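Local coordinates for protein 2-methyl-aconitate isomerase (Shewanella oneidensis, PDB 5K87) that catalyses the cis-trans isomerization of 2-methyl-aconitate in the 2-methylcitrate cycle, the route by which the cell degrades propionate, at residues V27-L31 with A115-F119; D90-G94 with G107-T113. The protein carries 1 engineered substitution. One frame throughout, in Å; residues are numbered along the deposited sequence. Where two conformers were deposited one is given.

Contact 1. Residues V27-L31 with A115-F119; sequences VFFRL and AVGAF
Phe-28 and Arg-30 of strand 24-30 meet Ala-115, Val-116 and Phe-119 of helix 113-122, which also packs on strands 12-21 and 75-81; strands wrapped about a helix are consistent with the diaminopimelate epimerase-like fold of the PrpF family. The axes of 27-30 and 115-119 come within 10.3 Å, at a crossing angle of -39°, and large aromatic side chains fill this separation. Phe-28 reaches across to the helix: its CZ lies 3.5 Å from Ala-115 CB, where a methyl group is small enough to admit the ring, and its CE2 meets Val-116 CG2 at 4.0 Å. Phe-119 comes the other way: a chi1 of -179°, with CG anti to the backbone N, swings its ring out to the strand. There CD2 touches Phe-28 CB at 3.6 Å, while Arg-30 CG lies at the ring's edge, 3.6 Å from CE1 of Phe-119. The two rings are inclined by only 27° but are slid so far apart that they barely overlap. The buried contact thus rests on van der Waals packing of Phe-28, Ala-115, Val-116 and Phe-119, to which Arg-30 lends its aliphatic part while its charge is led away to a salt bridge with Asp-33.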
# COMPACT_ATOMS: atom_id res chain seq x y z
N VAL A 27 8.76 7.45 -4.67
CA VAL A 27 8.52 8.79 -5.17
C VAL A 27 9.87 9.43 -5.49
O VAL A 27 10.75 9.51 -4.62
CB VAL A 27 7.74 9.65 -4.16
CG1 VAL A 27 7.43 11.00 -4.78
CG2 VAL A 27 6.46 8.94 -3.71
N PHE A 28 10.00 9.88 -6.74
CA PHE A 28 11.25 10.41 -7.29
C PHE A 28 11.16 11.91 -7.50
O PHE A 28 10.16 12.41 -8.02
CB PHE A 28 11.51 9.78 -8.66
CG PHE A 28 11.94 8.34 -8.59
CD1 PHE A 28 11.06 7.36 -8.16
CD2 PHE A 28 13.22 7.97 -8.96
CE1 PHE A 28 11.46 6.04 -8.07
CE2 PHE A 28 13.63 6.63 -8.89
CZ PHE A 28 12.75 5.68 -8.44
N PHE A 29 12.22 12.62 -7.12
CA PHE A 29 12.32 14.06 -7.28
C PHE A 29 13.63 14.44 -7.93
O PHE A 29 14.69 13.88 -7.60
CB PHE A 29 12.33 14.76 -5.91
CG PHE A 29 11.15 14.46 -5.04
CD1 PHE A 29 10.02 15.26 -5.07
CD2 PHE A 29 11.18 13.39 -4.16
CE1 PHE A 29 8.94 14.99 -4.24
CE2 PHE A 29 10.10 13.11 -3.34
CZ PHE A 29 8.99 13.92 -3.38
N ARG A 30 13.58 15.42 -8.82
CA ARG A 30 14.78 16.15 -9.21
C ARG A 30 15.09 17.12 -8.10
O ARG A 30 14.18 17.79 -7.60
CB ARG A 30 14.53 17.00 -10.45
CG ARG A 30 14.47 16.32 -11.78
CD ARG A 30 14.70 17.35 -12.91
NE ARG A 30 13.80 18.49 -12.78
CZ ARG A 30 13.72 19.51 -13.63
NH1 ARG A 30 14.49 19.53 -14.72
NH2 ARG A 30 12.87 20.49 -13.41
N LEU A 31 16.36 17.22 -7.74
CA LEU A 31 16.78 18.13 -6.68
C LEU A 31 16.24 19.55 -6.89
O LEU A 31 15.70 20.16 -5.96
CB LEU A 31 18.30 18.14 -6.60
CG LEU A 31 18.92 19.11 -5.59
CD1 LEU A 31 18.55 18.71 -4.17
CD2 LEU A 31 20.42 19.14 -5.75
N ALA A 115 14.88 2.38 -12.17
CA ALA A 115 14.04 3.56 -12.24
C ALA A 115 14.87 4.84 -12.16
O ALA A 115 14.52 5.84 -12.80
CB ALA A 115 12.96 3.52 -11.17
N VAL A 116 15.96 4.83 -11.40
CA VAL A 116 16.87 5.96 -11.36
C VAL A 116 17.42 6.27 -12.75
O VAL A 116 17.44 7.42 -13.18
CB VAL A 116 18.02 5.70 -10.37
CG1 VAL A 116 19.15 6.70 -10.57
CG2 VAL A 116 17.50 5.73 -8.94
N GLY A 117 17.85 5.23 -13.46
CA GLY A 117 18.38 5.42 -14.79
C GLY A 117 17.35 6.02 -15.73
O GLY A 117 17.64 6.98 -16.44
N ALA A 118 16.15 5.45 -15.71
CA ALA A 118 15.06 5.95 -16.54
C ALA A 118 14.69 7.39 -16.19
O ALA A 118 14.50 8.23 -17.09
CB ALA A 118 13.86 5.05 -16.43
N PHE A 119 14.57 7.68 -14.90
CA PHE A 119 14.18 9.01 -14.46
C PHE A 119 15.20 10.04 -14.92
O PHE A 119 14.85 11.12 -15.40
CB PHE A 119 14.01 9.07 -12.94
CG PHE A 119 13.58 10.42 -12.42
CD1 PHE A 119 14.50 11.46 -12.26
CD2 PHE A 119 12.26 10.66 -12.09
CE1 PHE A 119 14.10 12.71 -11.78
CE2 PHE A 119 11.86 11.91 -11.61
CZ PHE A 119 12.78 12.91 -11.44

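Contact 2. Residues D90-G94 with G107-T113; sequences DYLFG and GNCGNLT
Gly-107 begins the contact by setting its carbonyl O at the edge of the Phe-93 ring, 3.5 Å from CD2. Asn-108 has its CB turned from the strand, yet the amide still reaches the Tyr-91 ring, bringing OD1 to 3.1 Å from CE2 with the amide and ring planes 76° apart. Cys-109, the probable proton donor/acceptor, is held at two points by the strand. Its CB stands over the centre of the Phe-93 ring in a CH-pi contact, 3.4 Å from the centroid, and its SG lies over the same face at 4.5 Å from that centroid. Its carbonyl O accepts a 2.8 Å hydrogen bond from Tyr-91 OH, which lies in the carbonyl plane on a lone pair (C=O...OH angle 122°), and a weak one from Thr-113 OG1 (3.3 Å). A phenylalanine in place of Tyr-91 would probably fill much of the same space but leave the Cys-109 carbonyl with only the weak Thr-113 donor within the two segments. Gly-110 and Asn-111 turn their backbone N-H groups to the bound malonate. Leu-112 then packs its CB 4.0 Å from Tyr-91 OH, and Thr-113 N closes a type I turn on Gly-110 O. One directed bond and one aromatic face thus place the backbone and CB of Cys-109 and, with the weak Leu-112 N-H...SG bond, probably help position its side chain, about 3 Å from the malonate.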
# COMPACT_ATOMS: atom_id res chain seq x y z
N ASP A 90 23.68 11.87 -9.72
CA ASP A 90 23.82 11.53 -8.30
C ASP A 90 22.47 11.04 -7.76
O ASP A 90 21.42 11.66 -8.01
CB ASP A 90 24.25 12.73 -7.47
CG ASP A 90 25.70 13.10 -7.66
OD1 ASP A 90 26.44 12.39 -8.37
OD2 ASP A 90 26.11 14.11 -7.06
N TYR A 91 22.53 9.98 -6.97
CA TYR A 91 21.34 9.28 -6.49
C TYR A 91 21.36 9.18 -4.96
O TYR A 91 22.27 8.58 -4.39
CB TYR A 91 21.34 7.89 -7.14
CG TYR A 91 20.44 6.80 -6.58
CD1 TYR A 91 19.26 7.08 -5.90
CD2 TYR A 91 20.78 5.46 -6.76
CE1 TYR A 91 18.45 6.06 -5.42
CE2 TYR A 91 19.98 4.44 -6.29
CZ TYR A 91 18.82 4.75 -5.61
OH TYR A 91 18.01 3.74 -5.13
N LEU A 92 20.37 9.80 -4.33
CA LEU A 92 20.13 9.62 -2.90
C LEU A 92 18.84 8.85 -2.68
O LEU A 92 17.79 9.18 -3.25
CB LEU A 92 20.03 10.96 -2.17
CG LEU A 92 21.34 11.68 -1.89
CD1 LEU A 92 21.06 13.09 -1.36
CD2 LEU A 92 22.19 10.90 -0.90
N PHE A 93 18.92 7.81 -1.85
CA PHE A 93 17.77 7.02 -1.47
C PHE A 93 17.42 7.29 -0.01
O PHE A 93 18.29 7.20 0.87
CB PHE A 93 18.07 5.53 -1.64
CG PHE A 93 17.02 4.65 -1.07
CD1 PHE A 93 15.73 4.68 -1.58
CD2 PHE A 93 17.29 3.79 -0.02
CE1 PHE A 93 14.73 3.87 -1.06
CE2 PHE A 93 16.29 2.98 0.50
CZ PHE A 93 15.01 3.03 -0.02
N GLY A 94 16.16 7.60 0.24
CA GLY A 94 15.66 7.80 1.60
C GLY A 94 14.63 6.75 1.96
O GLY A 94 13.56 6.68 1.36
N GLY A 107 21.73 3.81 3.30
CA GLY A 107 21.85 2.74 2.33
C GLY A 107 21.35 3.08 0.94
O GLY A 107 20.71 4.11 0.71
N ASN A 108 21.65 2.19 0.01
CA ASN A 108 21.12 2.24 -1.34
C ASN A 108 19.79 1.49 -1.41
O ASN A 108 19.41 0.78 -0.47
CB ASN A 108 22.17 1.59 -2.27
CG ASN A 108 21.79 1.62 -3.73
OD1 ASN A 108 21.07 2.51 -4.19
ND2 ASN A 108 22.30 0.65 -4.48
N CYS A 109 19.07 1.69 -2.51
CA CYS A 109 17.97 0.82 -2.88
C CYS A 109 18.29 0.22 -4.24
O CYS A 109 18.38 0.94 -5.24
CB CYS A 109 16.64 1.56 -2.94
SG CYS A 109 15.31 0.43 -3.43
N GLY A 110 18.48 -1.09 -4.28
CA GLY A 110 18.86 -1.75 -5.51
C GLY A 110 17.73 -1.87 -6.51
O GLY A 110 17.95 -1.72 -7.71
N ASN A 111 16.53 -2.16 -6.03
CA ASN A 111 15.39 -2.29 -6.93
C ASN A 111 15.08 -1.01 -7.68
O ASN A 111 14.69 -1.05 -8.85
CB ASN A 111 14.16 -2.79 -6.19
CG ASN A 111 14.12 -4.29 -6.10
OD1 ASN A 111 14.05 -4.98 -7.12
ND2 ASN A 111 14.19 -4.83 -4.88
N LEU A 112 15.24 0.13 -7.02
CA LEU A 112 14.92 1.39 -7.68
C LEU A 112 16.01 1.87 -8.64
O LEU A 112 15.79 2.84 -9.36
CB LEU A 112 14.59 2.47 -6.65
CG LEU A 112 13.27 2.27 -5.89
CD1 LEU A 112 13.00 3.50 -5.03
CD2 LEU A 112 12.09 2.00 -6.83
N THR A 113 17.15 1.18 -8.69
CA THR A 113 18.24 1.62 -9.56
C THR A 113 17.84 1.72 -11.05
O THR A 113 18.21 2.66 -11.73
CB THR A 113 19.48 0.74 -9.35
OG1 THR A 113 20.05 1.03 -8.06
CG2 THR A 113 20.52 1.01 -10.42

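How the contacts relate
The centres of the two contacts lie 10 Å apart, and the contacts touch through packing of Val-116 CG2 on Tyr-91 CE1 (3.7 Å) and of Phe-28 CZ on Leu-112 CD1 (4.1 Å). Along the chain the order is 27-31, 90-94, 107-113 and 115-119, so both halves of contact 2 fall between those of contact 1. Strands 24-30 and 89-96 each pair with strand 75-81, the first parallel to it and the second antiparallel. Segment 107-113 ends on the first residue of helix 113-122. The helix that contact 1 packs against strand 24-30 therefore continues from the active-site loop, which links that loop to a buried packing layer farther from the chain centre.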